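Local coordinates for HD-GYP domain-containing protein (Bdellovibrio bacteriovorus, PDB 3TM8) that binds two iron ions in an HD-GYP-type domain and is probably a member, though an unconventional one, of the cyclic-di-GMP phosphodiesterase class, at residues 225-228 with 229-233; 272-276 with 277-281. All coordinates share one frame; numbering follows the deposited sequence.

Contact 1: residues 225-228 with 229-233. With FE (Fe (III) ion), chain E; PO4 (phosphate ion), chain C.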
loop_
_atom_site.group_PDB
_atom_site.type_symbol
_atom_site.label_atom_id
_atom_site.label_comp_id
_atom_site.label_asym_id
_atom_site.label_seq_id
_atom_site.Cartn_x
_atom_site.Cartn_y
_atom_site.Cartn_z
ATOM N N ASP A 225 -17.151 -14.833 -7.728
ATOM C CA ASP A 225 -16.000 -14.044 -7.303
ATOM C C ASP A 225 -16.102 -12.614 -7.821
ATOM O O ASP A 225 -15.799 -11.658 -7.104
ATOM C CB ASP A 225 -14.696 -14.692 -7.772
ATOM C CG ASP A 225 -14.179 -15.737 -6.799
ATOM O OD1 ASP A 225 -14.890 -16.049 -5.821
ATOM O OD2 ASP A 225 -13.059 -16.244 -7.017
ATOM N N LEU A 226 -16.523 -12.463 -9.070
ATOM C CA LEU A 226 -16.645 -11.132 -9.650
ATOM C C LEU A 226 -17.701 -10.314 -8.925
ATOM O O LEU A 226 -17.524 -9.119 -8.680
ATOM C CB LEU A 226 -16.984 -11.211 -11.134
ATOM C CG LEU A 226 -17.071 -9.864 -11.853
ATOM C CD1 LEU A 226 -15.734 -9.138 -11.807
ATOM C CD2 LEU A 226 -17.537 -10.069 -13.290
ATOM N N ALA A 227 -18.811 -10.960 -8.585
ATOM C CA ALA A 227 -19.886 -10.284 -7.878
ATOM C C ALA A 227 -19.383 -9.791 -6.526
ATOM O O ALA A 227 -19.689 -8.674 -6.104
ATOM C CB ALA A 227 -21.077 -11.218 -7.706
ATOM N N LEU A 228 -18.613 -10.628 -5.842
ATOM C CA LEU A 228 -18.046 -10.243 -4.556
ATOM C C LEU A 228 -17.091 -9.065 -4.750
ATOM O O LEU A 228 -17.162 -8.073 -4.036
ATOM C CB LEU A 228 -17.323 -11.430 -3.915
ATOM C CG LEU A 228 -16.709 -11.216 -2.532
ATOM C CD1 LEU A 228 -17.745 -10.700 -1.539
ATOM C CD2 LEU A 228 -16.083 -12.514 -2.043
ATOM N N TRP A 229 -16.211 -9.173 -5.737
ATOM C CA TRP A 229 -15.274 -8.099 -6.043
ATOM C C TRP A 229 -15.983 -6.751 -6.271
ATOM O O TRP A 229 -15.548 -5.717 -5.753
ATOM C CB TRP A 229 -14.413 -8.490 -7.254
ATOM C CG TRP A 229 -13.376 -7.470 -7.595
ATOM C CD1 TRP A 229 -12.082 -7.427 -7.146
ATOM C CD2 TRP A 229 -13.541 -6.337 -8.451
ATOM N NE1 TRP A 229 -11.436 -6.343 -7.677
ATOM C CE2 TRP A 229 -12.309 -5.650 -8.477
ATOM C CE3 TRP A 229 -14.613 -5.833 -9.194
ATOM C CZ2 TRP A 229 -12.119 -4.490 -9.223
ATOM C CZ3 TRP A 229 -14.424 -4.682 -9.936
ATOM C CH2 TRP A 229 -13.186 -4.020 -9.943
ATOM N N LYS A 230 -17.088 -6.755 -7.012
ATOM C CA LYS A 230 -17.763 -5.494 -7.318
ATOM C C LYS A 230 -18.277 -4.756 -6.082
ATOM O O LYS A 230 -18.483 -3.544 -6.127
ATOM C CB LYS A 230 -18.904 -5.702 -8.318
ATOM C CG LYS A 230 -18.419 -5.978 -9.733
ATOM C CD LYS A 230 -19.579 -6.189 -10.694
ATOM C CE LYS A 230 -19.077 -6.519 -12.091
ATOM N NZ LYS A 230 -20.189 -6.893 -13.004
ATOM N N LYS A 231 -18.501 -5.483 -4.993
ATOM C CA LYS A 231 -19.005 -4.870 -3.763
ATOM C C LYS A 231 -17.965 -4.068 -2.972
ATOM O O LYS A 231 -18.328 -3.238 -2.136
ATOM C CB LYS A 231 -19.604 -5.939 -2.848
ATOM C CG LYS A 231 -20.806 -6.668 -3.439
ATOM C CD LYS A 231 -21.309 -7.756 -2.496
ATOM C CE LYS A 231 -22.691 -8.270 -2.892
ATOM N NZ LYS A 231 -22.722 -8.898 -4.244
ATOM N N HIS A 232 -16.679 -4.315 -3.202
ATOM C CA HIS A 232 -15.679 -3.797 -2.258
ATOM C C HIS A 232 -15.590 -2.262 -2.101
ATOM O O HIS A 232 -15.425 -1.774 -0.982
ATOM C CB HIS A 232 -14.296 -4.459 -2.436
ATOM C CG HIS A 232 -13.456 -3.868 -3.524
ATOM N ND1 HIS A 232 -13.557 -4.268 -4.839
ATOM C CD2 HIS A 232 -12.459 -2.953 -3.484
ATOM C CE1 HIS A 232 -12.677 -3.601 -5.566
ATOM N NE2 HIS A 232 -12.005 -2.790 -4.770
ATOM N N PRO A 233 -15.693 -1.493 -3.200
ATOM C CA PRO A 233 -15.607 -0.043 -2.972
ATOM C C PRO A 233 -16.838 0.467 -2.232
ATOM O O PRO A 233 -16.738 1.360 -1.395
ATOM C CB PRO A 233 -15.566 0.557 -4.381
ATOM C CG PRO A 233 -15.469 -0.584 -5.327
ATOM C CD PRO A 233 -15.823 -1.849 -4.623
HETATM FE FE FE E . -10.134 -1.910 -5.473
HETATM P P PO4 C . -8.499 -4.243 -6.967
HETATM O O1 PO4 C . -8.525 -5.728 -7.228
HETATM O O2 PO4 C . -7.117 -3.748 -6.615
HETATM O O3 PO4 C . -8.859 -3.465 -8.254
HETATM O O4 PO4 C . -9.553 -3.882 -5.943
HETATM O O HOH W 1 -22.022 -7.441 -6.962
HETATM O O HOH W 2 -8.484 -1.223 -6.191
#
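Trp229, one turn on from Asp225 and Leu226, and His232 are the residues through which helix 223-240 of this HD domain meets the di-iron centre and its bound phosphate. His232 NE2 binds one iron(III) ion at 2.2 Å; phosphate O4, a water, Asp204, His257 and Glu258 complete six ligands. The phosphate, probably from the crystallisation liquor, is also held by the indole: Trp229 NE1 donates to its O1 at 3.0 Å. An N-H...O angle of 176° makes this bond almost straight, and O1 lies at the ring edge near the indole plane. His207, Asn285 and Arg289 also hydrogen-bond to this anion.

In the second shell, the iron-binding imidazole is oriented by the backbone. His232 ND1 donates to Trp229 O across 2.6 Å, a short bond lying in the carbonyl plane and close to the imidazole plane. It fixes the ring rotation with NE2 directed at the metal, and may make the ring a stronger donor to it. With chi1 at 83°, CG sits between the backbone N and the carbonyl carbon, turning the ring back toward the preceding turn, beside Trp229; CE1 thus rests above one face of the Trp229 indole, toward the rim. His207 stacks on His232 and also meets the indole.

Farther out, helical bonds anchor Trp229 and Lys230: Trp229 N reaches Asp225 O at 2.9 Å, and Lys230 N makes the equivalent bond to Leu226 O. On the outer side the extended Lys230 chain runs across Leu226, its CE 3.9 Å from Leu226 CG. Lys231 instead bends at its last torsion, chi4 62°, curling its amine back toward the preceding turn. There one water donates to Ala227 O at 2.8 Å and accepts from Lys231 NZ at 3.2 Å.

Contact 2: residues 272-276 with 277-281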
loop_
_atom_site.group_PDB
_atom_site.type_symbol
_atom_site.label_atom_id
_atom_site.label_comp_id
_atom_site.label_asym_id
_atom_site.label_seq_id
_atom_site.Cartn_x
_atom_site.Cartn_y
_atom_site.Cartn_z
ATOM N N LYS A 272 -17.176 13.102 -14.835
ATOM C CA LYS A 272 -17.780 14.325 -14.309
ATOM C C LYS A 272 -18.410 14.150 -12.923
ATOM O O LYS A 272 -18.593 15.126 -12.193
ATOM C CB LYS A 272 -18.833 14.861 -15.286
ATOM C CG LYS A 272 -20.080 13.993 -15.372
ATOM C CD LYS A 272 -21.135 14.598 -16.285
ATOM C CE LYS A 272 -22.411 13.768 -16.267
ATOM N NZ LYS A 272 -23.480 14.373 -17.112
ATOM N N ASP A 273 -18.744 12.912 -12.567
ATOM C CA ASP A 273 -19.422 12.622 -11.304
ATOM C C ASP A 273 -18.437 12.334 -10.175
ATOM O O ASP A 273 -18.834 12.165 -9.021
ATOM C CB ASP A 273 -20.343 11.405 -11.459
ATOM C CG ASP A 273 -21.270 11.513 -12.653
ATOM O OD1 ASP A 273 -21.904 12.575 -12.831
ATOM O OD2 ASP A 273 -21.368 10.525 -13.411
ATOM N N MET A 274 -17.155 12.266 -10.511
ATOM C CA MET A 274 -16.154 11.757 -9.579
ATOM C C MET A 274 -15.240 12.817 -8.995
ATOM O O MET A 274 -15.010 13.858 -9.599
ATOM C CB MET A 274 -15.278 10.732 -10.282
ATOM C CG MET A 274 -15.920 9.395 -10.493
ATOM S SD MET A 274 -14.776 8.400 -11.428
ATOM C CE MET A 274 -13.510 8.078 -10.194
ATOM N N ASP A 275 -14.691 12.520 -7.822
ATOM C CA ASP A 275 -13.602 13.303 -7.266
ATOM C C ASP A 275 -12.420 13.118 -8.219
ATOM O O ASP A 275 -12.030 11.990 -8.509
ATOM C CB ASP A 275 -13.265 12.766 -5.869
ATOM C CG ASP A 275 -12.229 13.594 -5.143
ATOM O OD1 ASP A 275 -11.301 14.106 -5.803
ATOM O OD2 ASP A 275 -12.339 13.719 -3.900
ATOM N N PRO A 276 -11.855 14.220 -8.734
ATOM C CA PRO A 276 -10.737 14.093 -9.675
ATOM C C PRO A 276 -9.582 13.266 -9.105
ATOM O O PRO A 276 -8.894 12.571 -9.854
ATOM C CB PRO A 276 -10.304 15.548 -9.911
ATOM C CG PRO A 276 -10.889 16.322 -8.772
ATOM C CD PRO A 276 -12.167 15.626 -8.435
ATOM N N LEU A 277 -9.373 13.328 -7.795
ATOM C CA LEU A 277 -8.289 12.552 -7.205
ATOM C C LEU A 277 -8.578 11.048 -7.247
ATOM O O LEU A 277 -7.652 10.239 -7.336
ATOM C CB LEU A 277 -7.982 13.032 -5.782
ATOM C CG LEU A 277 -7.459 14.474 -5.701
ATOM C CD1 LEU A 277 -7.312 14.904 -4.251
ATOM C CD2 LEU A 277 -6.136 14.619 -6.441
ATOM N N ALA A 278 -9.857 10.676 -7.198
ATOM C CA ALA A 278 -10.230 9.269 -7.338
ATOM C C ALA A 278 -10.003 8.759 -8.763
ATOM O O ALA A 278 -9.713 7.585 -8.960
ATOM C CB ALA A 278 -11.673 9.022 -6.896
ATOM N N VAL A 279 -10.144 9.634 -9.757
ATOM C CA VAL A 279 -9.858 9.258 -11.137
ATOM C C VAL A 279 -8.378 8.884 -11.266
ATOM O O VAL A 279 -8.028 7.908 -11.934
ATOM C CB VAL A 279 -10.218 10.389 -12.129
ATOM C CG1 VAL A 279 -9.938 9.945 -13.565
ATOM C CG2 VAL A 279 -11.670 10.788 -11.958
ATOM N N LEU A 280 -7.520 9.660 -10.606
ATOM C CA LEU A 280 -6.095 9.397 -10.607
ATOM C C LEU A 280 -5.792 8.041 -9.950
ATOM O O LEU A 280 -5.069 7.215 -10.514
ATOM C CB LEU A 280 -5.380 10.549 -9.890
ATOM C CG LEU A 280 -3.877 10.718 -10.079
ATOM C CD1 LEU A 280 -3.426 12.120 -9.699
ATOM C CD2 LEU A 280 -3.144 9.690 -9.252
ATOM N N VAL A 281 -6.354 7.811 -8.768
ATOM C CA VAL A 281 -6.138 6.543 -8.079
ATOM C C VAL A 281 -6.692 5.372 -8.892
ATOM O O VAL A 281 -6.094 4.295 -8.923
ATOM C CB VAL A 281 -6.737 6.548 -6.660
ATOM C CG1 VAL A 281 -6.580 5.179 -6.011
ATOM C CG2 VAL A 281 -6.057 7.605 -5.806
#
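Met274 folds against Ala278 and Val279 where the loop ending at Asp275, the N-cap, gives way to helix 276-293 of the HD domain. Followed outward, Met274 CB already faces a valine methyl, Val279 CG2, at 4.0 Å. CG continues the chain to SD, which lies just as far from that methyl. The bend at chi3, 72°, then swings CE back over the first helical turn, where it comes within 3.7 Å of Val279 CG2. The same terminal methyl lies 3.9 Å from Ala278 CB; the thioether thus crosses Val279 at a slant, with its CB, SD and CE all near CG2, and ends against both residues. Gln256, Glu259 and Leu269 also touch Met274, tying the buried chain to helix 248-256 and the loop beyond it.

The cap is polar. Pro276 brings no N-H to the helix start, and the Asp275 carboxylate serves the next one: Leu277 N donates to Asp275 OD1 at 2.9 Å, on the anti side and 30° out of the carboxylate plane. OD2 is turned to Asn252, so both oxygens are engaged and the carboxylate's rotation is fixed. Asp275 O takes the first helical bond, from Val279 N at 3.3 Å and in the carbonyl plane, plus a weak one from Ala278 N. Beside the cap, Leu277 CB packs 3.5 Å from Asp275 OD1.

Contacts 1 and 2 lie in series along the HD domain, on helices 223-240 and 276-293, with nearest atoms about 10 Å apart and no touch between them. Contact 1 is partly buried: its inward face supplies a metal ligand and an anion donor, while its lysines lie on the exposed outer side. Contact 2 is a buried helix start that combines a carboxylate cap with methyl packing and binds no iron itself. The two converge indirectly on the metal centre: His257 and Glu258, which share the iron of His232, follow helix 248-256, against which 272-281 packs, and helix 276-293 carries Asn285 and Arg289 to the phosphate.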